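Local coordinates for putative hemin storage protein (Bordetella bronchiseptica, PDB 6AU1) that cleaves deacetylated poly-beta-1,6-N-acetylglucosamine, a biofilm polysaccharide, through the glycoside hydrolase domain that makes up this chain, at residues Q279-L284 with M321-S326; I9-L14 with I298-A303; L97-P102 with S142-D147. All blocks are in the same frame, centred on the assembly; numbering follows the deposited sequence.

How the contacts relate
All three contacts belong to one barrel of eight parallel strands wrapped by helices. Contact 2 is buried inside the barrel, where side chains of strands 8-12 and 297-305 meet, partly apolar and partly polar. Contact 1 lies about 17 Å from it, centre to centre, on the outer helical layer; it is only partly buried, and its solvent side carries water and sulfate. The two touch through strand 297-305: Met281, Met321, Leu284 and Leu324 pack on its Leu301 and Phe299. Contact 3 lies on the opposite side of the chain's centre, about 37 Å from contact 1, and is buried and apolar where it joins a loop to a helix.

Contact 1. Residues Q279-L284 with M321-S326; sequences QWMRQL and MVQLRS. With SO4 (sulfate ion), chain E; SO4 (sulfate ion), chain F.
Met281 and Leu324 form the apolar part of this contact: Met281 CG lies 3.9 Å from Leu324 CD2, the two side chains crossing at about a right angle. Beside them Gln323 reaches across fully extended (chi1 178°, CG anti to the backbone N), and its OE1 comes to 3.5 Å from Met281 CB.

The polar contacts lie on the solvent side, where Arg282 is exposed. Gln323 NE2 donates to the backbone O of Glu278 and so ties its helix directly to the start of helix 277-290; between residues 279-284 and 321-326 themselves the polar link is a water, 3.1 Å from Gln323 NE2, that also accepts from Arg282 NH1. The Arg282 guanidinium meets a sulfate edge-on: NE donates to O3 of that ion (2.8 Å) and NH2 to its O1 (3.0 Å, 172° at the hydrogen), while Gln279 NE2 adds a bond to the same O1. A second sulfate takes the backbone N of Gln279, in the first turn of its helix. Both ions probably come from the crystallisation liquor.

The axes of residues 279-284 and 321-326 come within 10.6 Å at 37°, on helices 277-290 and 314-326 of the barrel's outer layer, with Met281 and Leu324 resting on strand 297-305.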
loop_
_atom_site.group_PDB
_atom_site.type_symbol
_atom_site.label_atom_id
_atom_site.label_comp_id
_atom_site.label_asym_id
_atom_site.label_seq_id
_atom_site.Cartn_x
_atom_site.Cartn_y
_atom_site.Cartn_z
ATOM N N GLN A 279 -1.208 -24.006 -5.750
ATOM C CA GLN A 279 -2.506 -24.196 -5.119
ATOM C C GLN A 279 -2.935 -22.922 -4.396
ATOM O O GLN A 279 -4.097 -22.513 -4.453
ATOM C CB GLN A 279 -2.471 -25.366 -4.132
ATOM C CG GLN A 279 -3.807 -25.614 -3.460
ATOM C CD GLN A 279 -3.745 -26.710 -2.412
ATOM O OE1 GLN A 279 -2.974 -26.627 -1.457
ATOM N NE2 GLN A 279 -4.556 -27.745 -2.590
ATOM N N TRP A 280 -1.982 -22.310 -3.701
ATOM C CA TRP A 280 -2.232 -21.091 -2.942
ATOM C C TRP A 280 -2.811 -19.998 -3.832
ATOM O O TRP A 280 -3.811 -19.365 -3.495
ATOM C CB TRP A 280 -0.932 -20.613 -2.293
ATOM C CG TRP A 280 -1.074 -19.498 -1.286
ATOM C CD1 TRP A 280 -1.229 -19.622 0.063
ATOM C CD2 TRP A 280 -1.027 -18.091 -1.557
ATOM N NE1 TRP A 280 -1.293 -18.378 0.650
ATOM C CE2 TRP A 280 -1.176 -17.423 -0.325
ATOM C CE3 TRP A 280 -0.878 -17.334 -2.723
ATOM C CZ2 TRP A 280 -1.181 -16.035 -0.225
ATOM C CZ3 TRP A 280 -0.886 -15.959 -2.626
ATOM C CH2 TRP A 280 -1.030 -15.321 -1.386
ATOM N N MET A 281 -2.178 -19.784 -4.979
ATOM C CA MET A 281 -2.642 -18.762 -5.907
ATOM C C MET A 281 -4.013 -19.130 -6.484
ATOM O O MET A 281 -4.872 -18.265 -6.679
ATOM C CB MET A 281 -1.626 -18.563 -7.032
ATOM C CG MET A 281 -1.903 -17.331 -7.880
ATOM S SD MET A 281 -1.468 -15.819 -6.985
ATOM C CE MET A 281 0.312 -15.997 -6.862
ATOM N N ARG A 282 -4.214 -20.414 -6.760
ATOM C CA ARG A 282 -5.507 -20.895 -7.230
ATOM C C ARG A 282 -6.608 -20.584 -6.206
ATOM O O ARG A 282 -7.671 -20.067 -6.559
ATOM C CB ARG A 282 -5.424 -22.399 -7.523
ATOM C CG ARG A 282 -6.504 -22.935 -8.419
ATOM C CD ARG A 282 -6.056 -24.233 -9.109
ATOM N NE ARG A 282 -5.523 -25.232 -8.180
ATOM C CZ ARG A 282 -4.257 -25.649 -8.163
ATOM N NH1 ARG A 282 -3.379 -25.155 -9.026
ATOM N NH2 ARG A 282 -3.869 -26.566 -7.286
ATOM N N GLN A 283 -6.340 -20.868 -4.933
ATOM C CA GLN A 283 -7.306 -20.584 -3.875
ATOM C C GLN A 283 -7.547 -19.085 -3.694
ATOM O O GLN A 283 -8.676 -18.667 -3.423
ATOM C CB GLN A 283 -6.849 -21.201 -2.550
ATOM C CG GLN A 283 -6.943 -22.710 -2.537
ATOM C CD GLN A 283 -6.285 -23.328 -1.319
ATOM O OE1 GLN A 283 -5.600 -22.647 -0.557
ATOM N NE2 GLN A 283 -6.478 -24.629 -1.138
ATOM N N LEU A 284 -6.494 -18.281 -3.833
ATOM C CA LEU A 284 -6.646 -16.833 -3.692
ATOM C C LEU A 284 -7.560 -16.283 -4.787
ATOM O O LEU A 284 -8.477 -15.511 -4.508
ATOM C CB LEU A 284 -5.286 -16.127 -3.733
ATOM C CG LEU A 284 -5.313 -14.622 -3.420
ATOM C CD1 LEU A 284 -5.582 -14.378 -1.943
ATOM C CD2 LEU A 284 -4.007 -13.982 -3.842
ATOM N N MET A 321 1.951 -15.161 -13.661
ATOM C CA MET A 321 1.097 -14.331 -14.505
ATOM C C MET A 321 0.290 -15.182 -15.484
ATOM O O MET A 321 -0.897 -14.931 -15.680
ATOM C CB MET A 321 1.929 -13.290 -15.251
ATOM C CG MET A 321 2.507 -12.229 -14.313
ATOM S SD MET A 321 3.603 -11.109 -15.184
ATOM C CE MET A 321 4.115 -10.047 -13.830
ATOM N N VAL A 322 0.913 -16.199 -16.074
ATOM C CA VAL A 322 0.186 -17.069 -16.995
ATOM C C VAL A 322 -0.905 -17.819 -16.230
ATOM O O VAL A 322 -2.019 -17.997 -16.736
ATOM C CB VAL A 322 1.135 -18.063 -17.721
ATOM C CG1 VAL A 322 0.345 -19.150 -18.491
ATOM C CG2 VAL A 322 2.062 -17.297 -18.667
ATOM N N GLN A 323 -0.600 -18.226 -14.998
ATOM C CA GLN A 323 -1.585 -18.946 -14.200
ATOM C C GLN A 323 -2.794 -18.051 -13.927
ATOM O O GLN A 323 -3.943 -18.501 -14.054
ATOM C CB GLN A 323 -0.984 -19.445 -12.875
ATOM C CG GLN A 323 -2.004 -20.163 -11.989
ATOM C CD GLN A 323 -1.490 -20.447 -10.578
ATOM O OE1 GLN A 323 -0.551 -19.810 -10.104
ATOM N NE2 GLN A 323 -2.107 -21.420 -9.911
ATOM N N LEU A 324 -2.528 -16.805 -13.535
ATOM C CA LEU A 324 -3.589 -15.814 -13.323
ATOM C C LEU A 324 -4.444 -15.654 -14.578
ATOM O O LEU A 324 -5.674 -15.712 -14.510
ATOM C CB LEU A 324 -3.010 -14.456 -12.915
ATOM C CG LEU A 324 -2.337 -14.357 -11.544
ATOM C CD1 LEU A 324 -1.688 -12.981 -11.358
ATOM C CD2 LEU A 324 -3.319 -14.667 -10.411
ATOM N N ARG A 325 -3.794 -15.461 -15.723
ATOM C CA ARG A 325 -4.528 -15.342 -16.988
ATOM C C ARG A 325 -5.436 -16.550 -17.237
ATOM O O ARG A 325 -6.588 -16.393 -17.646
ATOM C CB ARG A 325 -3.559 -15.166 -18.154
ATOM C CG ARG A 325 -2.719 -13.892 -18.056
ATOM C CD ARG A 325 -1.499 -13.964 -18.960
ATOM N NE ARG A 325 -1.869 -13.929 -20.370
ATOM C CZ ARG A 325 -1.986 -12.808 -21.065
ATOM N NH1 ARG A 325 -1.764 -11.649 -20.464
ATOM N NH2 ARG A 325 -2.320 -12.846 -22.346
ATOM N N SER A 326 -4.924 -17.750 -16.976
ATOM C CA SER A 326 -5.686 -18.974 -17.229
ATOM C C SER A 326 -6.900 -19.093 -16.310
ATOM O O SER A 326 -7.839 -19.832 -16.613
ATOM C CB SER A 326 -4.804 -20.211 -17.055
ATOM O OG SER A 326 -4.577 -20.458 -15.673
HETATM S S SO4 E . -7.273 -26.785 -5.233
HETATM O O1 SO4 E . -5.988 -27.463 -5.387
HETATM O O2 SO4 E . -8.350 -27.696 -5.606
HETATM O O3 SO4 E . -7.314 -25.614 -6.104
HETATM O O4 SO4 E . -7.450 -26.363 -3.846
HETATM S S SO4 F . 1.824 -26.653 -5.794
HETATM O O1 SO4 F . 2.327 -27.593 -4.796
HETATM O O2 SO4 F . 1.787 -27.308 -7.100
HETATM O O3 SO4 F . 0.471 -26.240 -5.436
HETATM O O4 SO4 F . 2.712 -25.493 -5.846
HETATM O O HOH W 1 -3.860 -23.440 -11.534
#

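Contact 2. Residues I9-L14 with I298-A303; sequences IVQVDL and IFELQA
Gln11 and Glu300 both carry CG opposite the backbone N (chi1 -174° and -173°) and run extended from there, which brings amide and carboxylate together. The two side chains cross at about a right angle, their flat ends turned 69° apart, with Gln11 CD 3.3 Å and Gln11 CB 3.4 Å from Glu300 OE2. The other carboxylate oxygen, OE1, receives a weak hydrogen bond from Asn234 ND2.

Two residues earlier on each strand the contact turns apolar. Ile9 holds CG1 between its backbone N and carbonyl carbon, and this branch touches Ile298 CG2 at 3.9 Å. The CD1 methyl beyond it reaches to 3.9 Å from Glu300 OE2, so Ile9 spans both the isoleucine and the carboxylate. All four residues are buried, and a polar pair thus sits beside an apolar one in the interior of the barrel.

Strands 8-12 and 297-305 are not direct neighbours: the axes of residues 9-12 and 298-302 pass 8.6 Å apart at 50°, and strand 332-335 lies between them, pairing in parallel with both. Tyr335 of that strand touches Gln11 and Glu300. On the other flank of 8-12 comes strand 43-47, whose Tyr45 meets Ile298, while Phe299 and Leu301 pack outward on helix 314-326.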
loop_
_atom_site.group_PDB
_atom_site.type_symbol
_atom_site.label_atom_id
_atom_site.label_comp_id
_atom_site.label_asym_id
_atom_site.label_seq_id
_atom_site.Cartn_x
_atom_site.Cartn_y
_atom_site.Cartn_z
ATOM N N ILE A 9 0.505 -3.473 -13.643
ATOM C CA ILE A 9 1.201 -2.425 -12.913
ATOM C C ILE A 9 2.581 -2.833 -12.442
ATOM O O ILE A 9 2.897 -4.012 -12.311
ATOM C CB ILE A 9 0.360 -1.931 -11.707
ATOM C CG1 ILE A 9 0.223 -3.017 -10.634
ATOM C CG2 ILE A 9 -1.035 -1.470 -12.181
ATOM C CD1 ILE A 9 1.321 -2.985 -9.551
ATOM N N VAL A 10 3.410 -1.824 -12.207
ATOM C CA VAL A 10 4.747 -2.024 -11.676
ATOM C C VAL A 10 4.883 -1.113 -10.476
ATOM O O VAL A 10 4.630 0.086 -10.579
ATOM C CB VAL A 10 5.853 -1.690 -12.717
ATOM C CG1 VAL A 10 7.248 -1.895 -12.099
ATOM C CG2 VAL A 10 5.694 -2.530 -13.984
ATOM N N GLN A 11 5.251 -1.668 -9.327
ATOM C CA GLN A 11 5.461 -0.840 -8.141
ATOM C C GLN A 11 6.957 -0.582 -7.974
ATOM O O GLN A 11 7.771 -1.499 -8.057
ATOM C CB GLN A 11 4.864 -1.506 -6.903
ATOM C CG GLN A 11 4.912 -0.638 -5.639
ATOM C CD GLN A 11 3.991 -1.166 -4.558
ATOM O OE1 GLN A 11 2.857 -1.544 -4.830
ATOM N NE2 GLN A 11 4.471 -1.192 -3.328
ATOM N N VAL A 12 7.307 0.678 -7.742
ATOM C CA VAL A 12 8.699 1.121 -7.820
ATOM C C VAL A 12 9.150 1.854 -6.565
ATOM O O VAL A 12 8.457 2.759 -6.084
ATOM C CB VAL A 12 8.890 2.053 -9.036
ATOM C CG1 VAL A 12 10.267 2.706 -9.025
ATOM C CG2 VAL A 12 8.655 1.276 -10.343
ATOM N N ASP A 13 10.321 1.469 -6.048
ATOM C CA ASP A 13 10.909 2.117 -4.882
ATOM C C ASP A 13 11.748 3.315 -5.281
ATOM O O ASP A 13 12.703 3.165 -6.037
ATOM C CB ASP A 13 11.798 1.138 -4.104
ATOM C CG ASP A 13 11.046 -0.065 -3.626
ATOM O OD1 ASP A 13 10.274 0.079 -2.649
ATOM O OD2 ASP A 13 11.232 -1.158 -4.214
ATOM N N LEU A 14 11.401 4.499 -4.780
ATOM C CA LEU A 14 12.312 5.639 -4.907
ATOM C C LEU A 14 13.576 5.394 -4.081
ATOM O O LEU A 14 14.612 6.023 -4.324
ATOM C CB LEU A 14 11.646 6.937 -4.465
ATOM C CG LEU A 14 11.371 7.927 -5.600
ATOM C CD1 LEU A 14 10.611 7.238 -6.681
ATOM C CD2 LEU A 14 10.619 9.160 -5.134
ATOM N N ILE A 298 -6.330 -6.238 -8.419
ATOM C CA ILE A 298 -5.032 -6.387 -9.048
ATOM C C ILE A 298 -4.215 -7.361 -8.220
ATOM O O ILE A 298 -3.984 -7.131 -7.032
ATOM C CB ILE A 298 -4.316 -5.040 -9.164
ATOM C CG1 ILE A 298 -5.168 -4.081 -9.997
ATOM C CG2 ILE A 298 -2.922 -5.206 -9.764
ATOM C CD1 ILE A 298 -4.648 -2.663 -10.029
ATOM N N PHE A 299 -3.820 -8.471 -8.832
ATOM C CA PHE A 299 -3.010 -9.452 -8.130
ATOM C C PHE A 299 -1.561 -9.007 -8.216
ATOM O O PHE A 299 -0.906 -9.168 -9.246
ATOM C CB PHE A 299 -3.216 -10.853 -8.716
ATOM C CG PHE A 299 -4.600 -11.394 -8.480
ATOM C CD1 PHE A 299 -5.655 -11.017 -9.307
ATOM C CD2 PHE A 299 -4.851 -12.249 -7.424
ATOM C CE1 PHE A 299 -6.932 -11.490 -9.076
ATOM C CE2 PHE A 299 -6.133 -12.748 -7.191
ATOM C CZ PHE A 299 -7.174 -12.364 -8.013
ATOM N N GLU A 300 -1.080 -8.417 -7.128
ATOM C CA GLU A 300 0.273 -7.876 -7.108
ATOM C C GLU A 300 1.261 -8.948 -6.659
ATOM O O GLU A 300 1.253 -9.378 -5.506
ATOM C CB GLU A 300 0.347 -6.653 -6.199
ATOM C CG GLU A 300 1.680 -5.951 -6.273
ATOM C CD GLU A 300 1.645 -4.565 -5.668
ATOM O OE1 GLU A 300 0.687 -4.235 -4.932
ATOM O OE2 GLU A 300 2.594 -3.805 -5.933
ATOM N N LEU A 301 2.108 -9.371 -7.592
ATOM C CA LEU A 301 3.035 -10.479 -7.370
ATOM C C LEU A 301 4.362 -9.964 -6.849
ATOM O O LEU A 301 4.658 -8.778 -6.990
ATOM C CB LEU A 301 3.261 -11.239 -8.679
ATOM C CG LEU A 301 1.990 -11.742 -9.351
ATOM C CD1 LEU A 301 2.289 -12.153 -10.776
ATOM C CD2 LEU A 301 1.444 -12.933 -8.560
ATOM N N GLN A 302 5.169 -10.838 -6.253
ATOM C CA GLN A 302 6.484 -10.389 -5.811
ATOM C C GLN A 302 7.563 -10.805 -6.803
ATOM O O GLN A 302 7.578 -11.938 -7.284
ATOM C CB GLN A 302 6.812 -10.915 -4.409
ATOM C CG GLN A 302 6.954 -12.420 -4.282
ATOM C CD GLN A 302 7.107 -12.855 -2.826
ATOM O OE1 GLN A 302 6.214 -13.486 -2.266
ATOM N NE2 GLN A 302 8.243 -12.516 -2.205
ATOM N N ALA A 303 8.458 -9.867 -7.113
ATOM C CA ALA A 303 9.573 -10.125 -8.015
ATOM C C ALA A 303 10.874 -10.347 -7.244
ATOM O O ALA A 303 11.905 -10.695 -7.828
ATOM C CB ALA A 303 9.739 -8.968 -8.994
#

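Contact 3. Residues L97-P102 with S142-D147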
loop_
_atom_site.group_PDB
_atom_site.type_symbol
_atom_site.label_atom_id
_atom_site.label_comp_id
_atom_site.label_asym_id
_atom_site.label_seq_id
_atom_site.Cartn_x
_atom_site.Cartn_y
_atom_site.Cartn_z
ATOM N N LEU A 97 -0.844 5.822 7.799
ATOM C CA LEU A 97 -0.668 6.127 9.225
ATOM C C LEU A 97 0.778 6.334 9.667
ATOM O O LEU A 97 1.033 7.112 10.599
ATOM C CB LEU A 97 -1.249 4.998 10.085
ATOM C CG LEU A 97 -2.710 4.618 9.874
ATOM C CD1 LEU A 97 -3.027 3.484 10.842
ATOM C CD2 LEU A 97 -3.622 5.823 10.095
ATOM N N THR A 98 1.725 5.625 9.047
ATOM C CA THR A 98 3.105 5.635 9.561
ATOM C C THR A 98 3.900 6.855 9.091
ATOM O O THR A 98 4.503 6.841 8.015
ATOM C CB THR A 98 3.901 4.368 9.164
ATOM O OG1 THR A 98 3.976 4.253 7.732
ATOM C CG2 THR A 98 3.269 3.109 9.755
ATOM N N PHE A 99 3.864 7.901 9.906
ATOM C CA PHE A 99 4.697 9.082 9.721
ATOM C C PHE A 99 5.349 9.396 11.044
ATOM O O PHE A 99 4.660 9.745 12.002
ATOM C CB PHE A 99 3.865 10.267 9.227
ATOM C CG PHE A 99 3.184 10.006 7.924
ATOM C CD1 PHE A 99 3.858 10.221 6.722
ATOM C CD2 PHE A 99 1.880 9.519 7.894
ATOM C CE1 PHE A 99 3.228 9.960 5.502
ATOM C CE2 PHE A 99 1.246 9.260 6.685
ATOM C CZ PHE A 99 1.924 9.484 5.483
ATOM N N SER A 100 6.668 9.253 11.103
ATOM C CA SER A 100 7.403 9.491 12.343
ATOM C C SER A 100 7.827 10.955 12.415
ATOM O O SER A 100 8.975 11.306 12.152
ATOM C CB SER A 100 8.608 8.552 12.438
ATOM O OG SER A 100 8.162 7.200 12.557
ATOM N N VAL A 101 6.862 11.800 12.755
ATOM C CA VAL A 101 7.067 13.226 12.890
ATOM C C VAL A 101 8.078 13.529 13.999
ATOM O O VAL A 101 8.255 12.738 14.929
ATOM C CB VAL A 101 5.730 13.947 13.194
ATOM C CG1 VAL A 101 4.758 13.750 12.053
ATOM C CG2 VAL A 101 5.117 13.426 14.506
ATOM N N PRO A 102 8.762 14.669 13.893
ATOM C CA PRO A 102 9.756 15.031 14.912
ATOM C C PRO A 102 9.113 15.464 16.221
ATOM O O PRO A 102 7.951 15.858 16.221
ATOM C CB PRO A 102 10.515 16.194 14.268
ATOM C CG PRO A 102 9.586 16.757 13.259
ATOM C CD PRO A 102 8.726 15.619 12.769
ATOM N N SER A 142 -3.497 14.467 7.170
ATOM C CA SER A 142 -4.246 15.190 6.142
ATOM C C SER A 142 -3.388 16.253 5.458
ATOM O O SER A 142 -3.462 16.443 4.236
ATOM C CB SER A 142 -5.489 15.823 6.761
ATOM O OG SER A 142 -6.364 14.803 7.235
ATOM N N GLU A 143 -2.569 16.940 6.247
ATOM C CA GLU A 143 -1.752 18.022 5.713
ATOM C C GLU A 143 -0.580 17.487 4.900
ATOM O O GLU A 143 -0.154 18.110 3.922
ATOM C CB GLU A 143 -1.271 18.925 6.849
ATOM C CG GLU A 143 -2.405 19.824 7.378
ATOM C CD GLU A 143 -2.030 20.608 8.614
ATOM O OE1 GLU A 143 -0.911 20.420 9.126
ATOM O OE2 GLU A 143 -2.866 21.412 9.081
ATOM N N ILE A 144 -0.067 16.328 5.291
ATOM C CA ILE A 144 0.988 15.689 4.508
ATOM C C ILE A 144 0.451 15.310 3.122
ATOM O O ILE A 144 1.123 15.530 2.108
ATOM C CB ILE A 144 1.564 14.452 5.251
ATOM C CG1 ILE A 144 2.316 14.917 6.506
ATOM C CG2 ILE A 144 2.505 13.649 4.340
ATOM C CD1 ILE A 144 2.712 13.770 7.446
ATOM N N TYR A 145 -0.765 14.767 3.077
ATOM C CA TYR A 145 -1.396 14.442 1.798
ATOM C C TYR A 145 -1.676 15.702 0.985
ATOM O O TYR A 145 -1.508 15.702 -0.238
ATOM C CB TYR A 145 -2.687 13.641 2.021
ATOM C CG TYR A 145 -2.452 12.142 2.085
ATOM C CD1 TYR A 145 -1.939 11.540 3.230
ATOM C CD2 TYR A 145 -2.752 11.330 0.999
ATOM C CE1 TYR A 145 -1.723 10.153 3.283
ATOM C CE2 TYR A 145 -2.535 9.960 1.037
ATOM C CZ TYR A 145 -2.022 9.376 2.172
ATOM O OH TYR A 145 -1.821 8.005 2.180
ATOM N N GLU A 146 -2.087 16.779 1.654
ATOM C CA GLU A 146 -2.317 18.043 0.959
ATOM C C GLU A 146 -1.020 18.541 0.324
ATOM O O GLU A 146 -1.006 18.997 -0.828
ATOM C CB GLU A 146 -2.875 19.097 1.915
ATOM C CG GLU A 146 -3.078 20.463 1.283
ATOM C CD GLU A 146 -3.728 21.463 2.239
ATOM O OE1 GLU A 146 -3.615 21.289 3.464
ATOM O OE2 GLU A 146 -4.360 22.421 1.766
ATOM N N ASP A 147 0.071 18.429 1.077
ATOM C CA ASP A 147 1.376 18.895 0.604
ATOM C C ASP A 147 1.883 18.050 -0.568
ATOM O O ASP A 147 2.475 18.586 -1.511
ATOM C CB ASP A 147 2.401 18.891 1.750
ATOM C CG ASP A 147 2.135 19.980 2.787
ATOM O OD1 ASP A 147 1.333 20.899 2.502
ATOM O OD2 ASP A 147 2.738 19.929 3.882
#
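Asp162 OD2 is gripped by two consecutive backbone N-H groups, those of Leu97 and Thr98, and so ties down the loop just before Phe99, the residue that carries the contact with Ile144 and Tyr145. Tyr145 is held at its far end too: its OH is hydrogen-bonded to the backbone O of Pro95, in the same loop.

Between these polar ties the contact itself is apolar. Phe99 points toward the helix, with CG opposite its carbonyl carbon (chi1 -60°), and turns one ring face to Ile144. The CD1 methyl of Ile144 stands over that face in a CH-pi contact, 4.1 Å from the ring centroid and 25° off the normal. It is displaced toward the rim, which brings it equally near two ring atoms, 3.8 Å from Phe99 CD1 and also from Phe99 CG. The second branch of Ile144 follows farther along the ring, CG2 lying 3.9 Å from Phe99 CE1. The isoleucine therefore lies along the ring in the reverse sense and touches it with both branches. At the ring's outer end Phe99 CZ approaches Tyr145 CE1 to 4.3 Å, a looser, oblique meeting of the two aromatic groups.

Beyond Phe99 the chain bends through an inverse gamma turn centred on Ser100, with a weak bond from Val101 N to Phe99 O. This brings Val101 back toward the same helix, where it touches Val140, while Phe99 also rests on Ile141.

Residues 97-102 belong to the long connection between strand 89-94 and helix 135-151. Its folding back onto the helix it leads into is part of one beta-alpha unit of the TIM barrel, on the side where the strands' C-terminal ends and, in TIM-barrel enzymes, the active site lie.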